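Long-range contact in lyase/mutase (Burkholderia cenocepacia, PDB 4LSB), which is a lyase or mutase of the phosphoenolpyruvate phosphomutase family, built as a TIM-type barrel that binds a magnesium ion: residues I124-G129 against R164-L169. Numbering follows the deposited sequence.
Sequences IEDATG and RCENYL
Glu125, on strand 121-125, reaches along Arg164 of the neighbouring parallel strand 160-164, and the two side chains run side by side in the same direction. Glu125 CB rests 3.6 Å from Arg164 CB and from Glu166 CG. From there CG passes the aliphatic part of Glu166, and CD comes level with that residue's carboxylate, the two carboxylates stacked with almost parallel planes. At the tip, Glu125 OE1 lies over the centre of the Arg164 guanidinium, 3.4 Å from Arg164 NH2, in a salt bridge of charges only, since no N-H points at it. NE and NH2 of Arg164 turn to Glu166 instead: Arg164 NE donates to Glu166 OE2 at 2.7 Å and Arg164 NH2 to Glu166 OE1 at 2.8 Å, hydrogen bonds within a salt bridge, a side-on grip that fixes the rotation of the guanidinium. Beside this network, Asp126 OD1 accepts a hydrogen bond from the backbone N of Glu166, 2.8 Å away, through its syn lone pair, while OD2 bonds Tyr185 of helix 175-187. Backbone N of Arg164 donates to Ile124 O, and a water bridges that oxygen to Arg164 O. With the Glu125 side chain about 4 Å from the magnesium ion bound at Ser58 and Glu97, one arginine probably offsets the repulsion between two buried carboxylates at the mouth of the barrel.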
ATOM      1  N   ILE B 124       8.573 -22.751  -1.465  1.00 17.17           N
ATOM      2  CA  ILE B 124       9.609 -23.017  -0.466  1.00 18.66           C
ATOM      3  C   ILE B 124      10.939 -22.907  -1.161  1.00 19.50           C
ATOM      4  O   ILE B 124      11.220 -23.644  -2.102  1.00 18.82           O
ATOM      5  CB  ILE B 124       9.475 -24.410   0.183  1.00 18.63           C
ATOM      6  CG1 ILE B 124       8.162 -24.539   0.953  1.00 18.44           C
ATOM      7  CG2 ILE B 124      10.606 -24.680   1.164  1.00 19.19           C
ATOM      8  CD1 ILE B 124       7.975 -23.602   2.156  1.00 19.34           C
ATOM      9  N   GLU B 125      11.760 -21.993  -0.671  1.00 21.95           N
ATOM     10  CA  GLU B 125      13.055 -21.777  -1.275  1.00 23.78           C
ATOM     11  C   GLU B 125      14.196 -22.420  -0.519  1.00 25.23           C
ATOM     12  O   GLU B 125      14.062 -22.762   0.672  1.00 26.08           O
ATOM     13  CB  GLU B 125      13.307 -20.292  -1.475  1.00 26.99           C
ATOM     14  CG  GLU B 125      13.423 -19.494  -0.213  1.00 29.05           C
ATOM     15  CD  GLU B 125      13.131 -18.005  -0.404  1.00 31.87           C
ATOM     16  OE1 GLU B 125      12.179 -17.584  -1.116  1.00 28.74           O
ATOM     17  OE2 GLU B 125      13.860 -17.242   0.238  1.00 31.73           O
ATOM     18  N   ASP B 126      15.323 -22.583  -1.201  1.00 23.62           N
ATOM     19  CA  ASP B 126      16.538 -23.218  -0.594  1.00 23.39           C
ATOM     20  C   ASP B 126      17.629 -22.232  -0.143  1.00 24.70           C
ATOM     21  O   ASP B 126      18.801 -22.555  -0.139  1.00 23.44           O
ATOM     22  CB  ASP B 126      17.099 -24.284  -1.554  1.00 23.62           C
ATOM     23  CG  ASP B 126      17.478 -23.707  -2.940  1.00 21.96           C
ATOM     24  OD1 ASP B 126      17.459 -22.484  -3.034  1.00 22.70           O
ATOM     25  OD2 ASP B 126      17.794 -24.468  -3.868  1.00 20.32           O
ATOM     26  N   ALA B 127      17.238 -21.017   0.202  1.00 26.43           N
ATOM     27  CA  ALA B 127      18.141 -20.039   0.765  1.00 27.45           C
ATOM     28  C   ALA B 127      18.074 -20.167   2.271  1.00 27.65           C
ATOM     29  O   ALA B 127      17.001 -20.140   2.861  1.00 24.72           O
ATOM     30  CB  ALA B 127      17.781 -18.623   0.350  1.00 28.22           C
ATOM     31  N   THR B 128      19.255 -20.263   2.873  1.00 29.55           N
ATOM     32  CA  THR B 128      19.395 -20.548   4.299  1.00 31.36           C
ATOM     33  C   THR B 128      19.261 -19.254   5.083  1.00 34.37           C
ATOM     34  O   THR B 128      18.890 -19.267   6.265  1.00 34.95           O
ATOM     35  CB  THR B 128      20.791 -21.088   4.572  1.00 31.85           C
ATOM     36  OG1 THR B 128      21.732 -20.116   4.137  1.00 31.17           O
ATOM     37  CG2 THR B 128      21.054 -22.361   3.787  1.00 31.74           C
ATOM     38  N   GLY B 129      19.596 -18.135   4.433  1.00 35.66           N
ATOM     39  CA  GLY B 129      19.729 -16.847   5.118  1.00 37.06           C
ATOM     40  C   GLY B 129      21.094 -16.648   5.746  1.00 38.66           C
ATOM     41  O   GLY B 129      21.352 -15.604   6.327  1.00 38.89           O
ATOM     42  N   ARG B 164      11.569 -23.511  -5.043  1.00 19.24           N
ATOM     43  CA  ARG B 164      12.527 -22.488  -5.495  1.00 19.15           C
ATOM     44  C   ARG B 164      13.992 -22.859  -5.262  1.00 21.10           C
ATOM     45  O   ARG B 164      14.403 -23.337  -4.191  1.00 20.88           O
ATOM     46  CB  ARG B 164      12.239 -21.150  -4.804  1.00 19.65           C
ATOM     47  CG  ARG B 164      11.106 -20.359  -5.448  1.00 19.11           C
ATOM     48  CD  ARG B 164      10.693 -19.095  -4.719  1.00 19.96           C
ATOM     49  NE  ARG B 164      11.795 -18.151  -4.592  1.00 20.57           N
ATOM     50  CZ  ARG B 164      11.652 -16.875  -4.300  1.00 21.23           C
ATOM     51  NH1 ARG B 164      10.462 -16.327  -4.135  1.00 21.88           N
ATOM     52  NH2 ARG B 164      12.721 -16.131  -4.182  1.00 21.75           N
ATOM     53  N   CYS B 165      14.790 -22.612  -6.278  1.00 20.53           N
ATOM     54  CA  CYS B 165      16.248 -22.689  -6.169  1.00 22.17           C
ATOM     55  C   CYS B 165      16.816 -21.276  -6.306  1.00 23.00           C
ATOM     56  O   CYS B 165      16.609 -20.586  -7.331  1.00 20.92           O
ATOM     57  CB  CYS B 165      16.858 -23.626  -7.198  1.00 22.88           C
ATOM     58  SG  CYS B 165      18.663 -23.535  -7.149  1.00 25.17           S
ATOM     59  N   GLU B 166      17.519 -20.842  -5.265  1.00 22.79           N
ATOM     60  CA  GLU B 166      17.876 -19.449  -5.140  1.00 23.97           C
ATOM     61  C   GLU B 166      19.301 -19.129  -5.599  1.00 23.83           C
ATOM     62  O   GLU B 166      19.777 -18.026  -5.385  1.00 23.89           O
ATOM     63  CB  GLU B 166      17.674 -18.996  -3.698  1.00 24.34           C
ATOM     64  CG  GLU B 166      16.279 -19.215  -3.195  1.00 25.02           C
ATOM     65  CD  GLU B 166      15.249 -18.362  -3.914  1.00 25.92           C
ATOM     66  OE1 GLU B 166      15.283 -17.125  -3.731  1.00 29.02           O
ATOM     67  OE2 GLU B 166      14.397 -18.910  -4.650  1.00 25.08           O
ATOM     68  N   ASN B 167      19.943 -20.104  -6.219  1.00 24.04           N
ATOM     69  CA  ASN B 167      21.331 -20.007  -6.664  1.00 26.80           C
ATOM     70  C   ASN B 167      21.710 -18.686  -7.283  1.00 27.48           C
ATOM     71  O   ASN B 167      22.714 -18.067  -6.873  1.00 28.06           O
ATOM     72  CB  ASN B 167      21.638 -21.100  -7.656  1.00 26.18           C
ATOM     73  CG  ASN B 167      22.131 -22.371  -7.005  1.00 25.31           C
ATOM     74  OD1 ASN B 167      22.427 -22.405  -5.815  1.00 25.46           O
ATOM     75  ND2 ASN B 167      22.220 -23.420  -7.785  1.00 24.08           N
ATOM     76  N   TYR B 168      20.910 -18.246  -8.256  1.00 27.12           N
ATOM     77  CA  TYR B 168      21.243 -17.056  -9.032  1.00 28.12           C
ATOM     78  C   TYR B 168      21.093 -15.775  -8.243  1.00 28.64           C
ATOM     79  O   TYR B 168      21.590 -14.740  -8.688  1.00 32.10           O
ATOM     80  CB  TYR B 168      20.395 -16.968 -10.321  1.00 27.48           C
ATOM     81  CG  TYR B 168      20.920 -17.800 -11.478  1.00 27.03           C
ATOM     82  CD1 TYR B 168      20.999 -19.198 -11.403  1.00 26.30           C
ATOM     83  CD2 TYR B 168      21.324 -17.188 -12.662  1.00 27.66           C
ATOM     84  CE1 TYR B 168      21.467 -19.949 -12.463  1.00 26.59           C
ATOM     85  CE2 TYR B 168      21.794 -17.926 -13.732  1.00 27.63           C
ATOM     86  CZ  TYR B 168      21.870 -19.288 -13.646  1.00 27.49           C
ATOM     87  OH  TYR B 168      22.337 -19.981 -14.707  1.00 28.25           O
ATOM     88  N   LEU B 169      20.386 -15.813  -7.112  1.00 27.59           N
ATOM     89  CA  LEU B 169      20.308 -14.636  -6.247  1.00 27.96           C
ATOM     90  C   LEU B 169      21.466 -14.559  -5.221  1.00 30.48           C
ATOM     91  O   LEU B 169      21.587 -13.546  -4.518  1.00 31.79           O
ATOM     92  CB  LEU B 169      18.969 -14.538  -5.528  1.00 25.57           C
ATOM     93  CG  LEU B 169      17.683 -14.632  -6.372  1.00 25.49           C
ATOM     94  CD1 LEU B 169      16.485 -14.477  -5.443  1.00 25.02           C
ATOM     95  CD2 LEU B 169      17.605 -13.597  -7.486  1.00 27.22           C
TER
HETATM   96  O   HOH W   1      13.615 -25.226  -2.079  1.00 23.26           O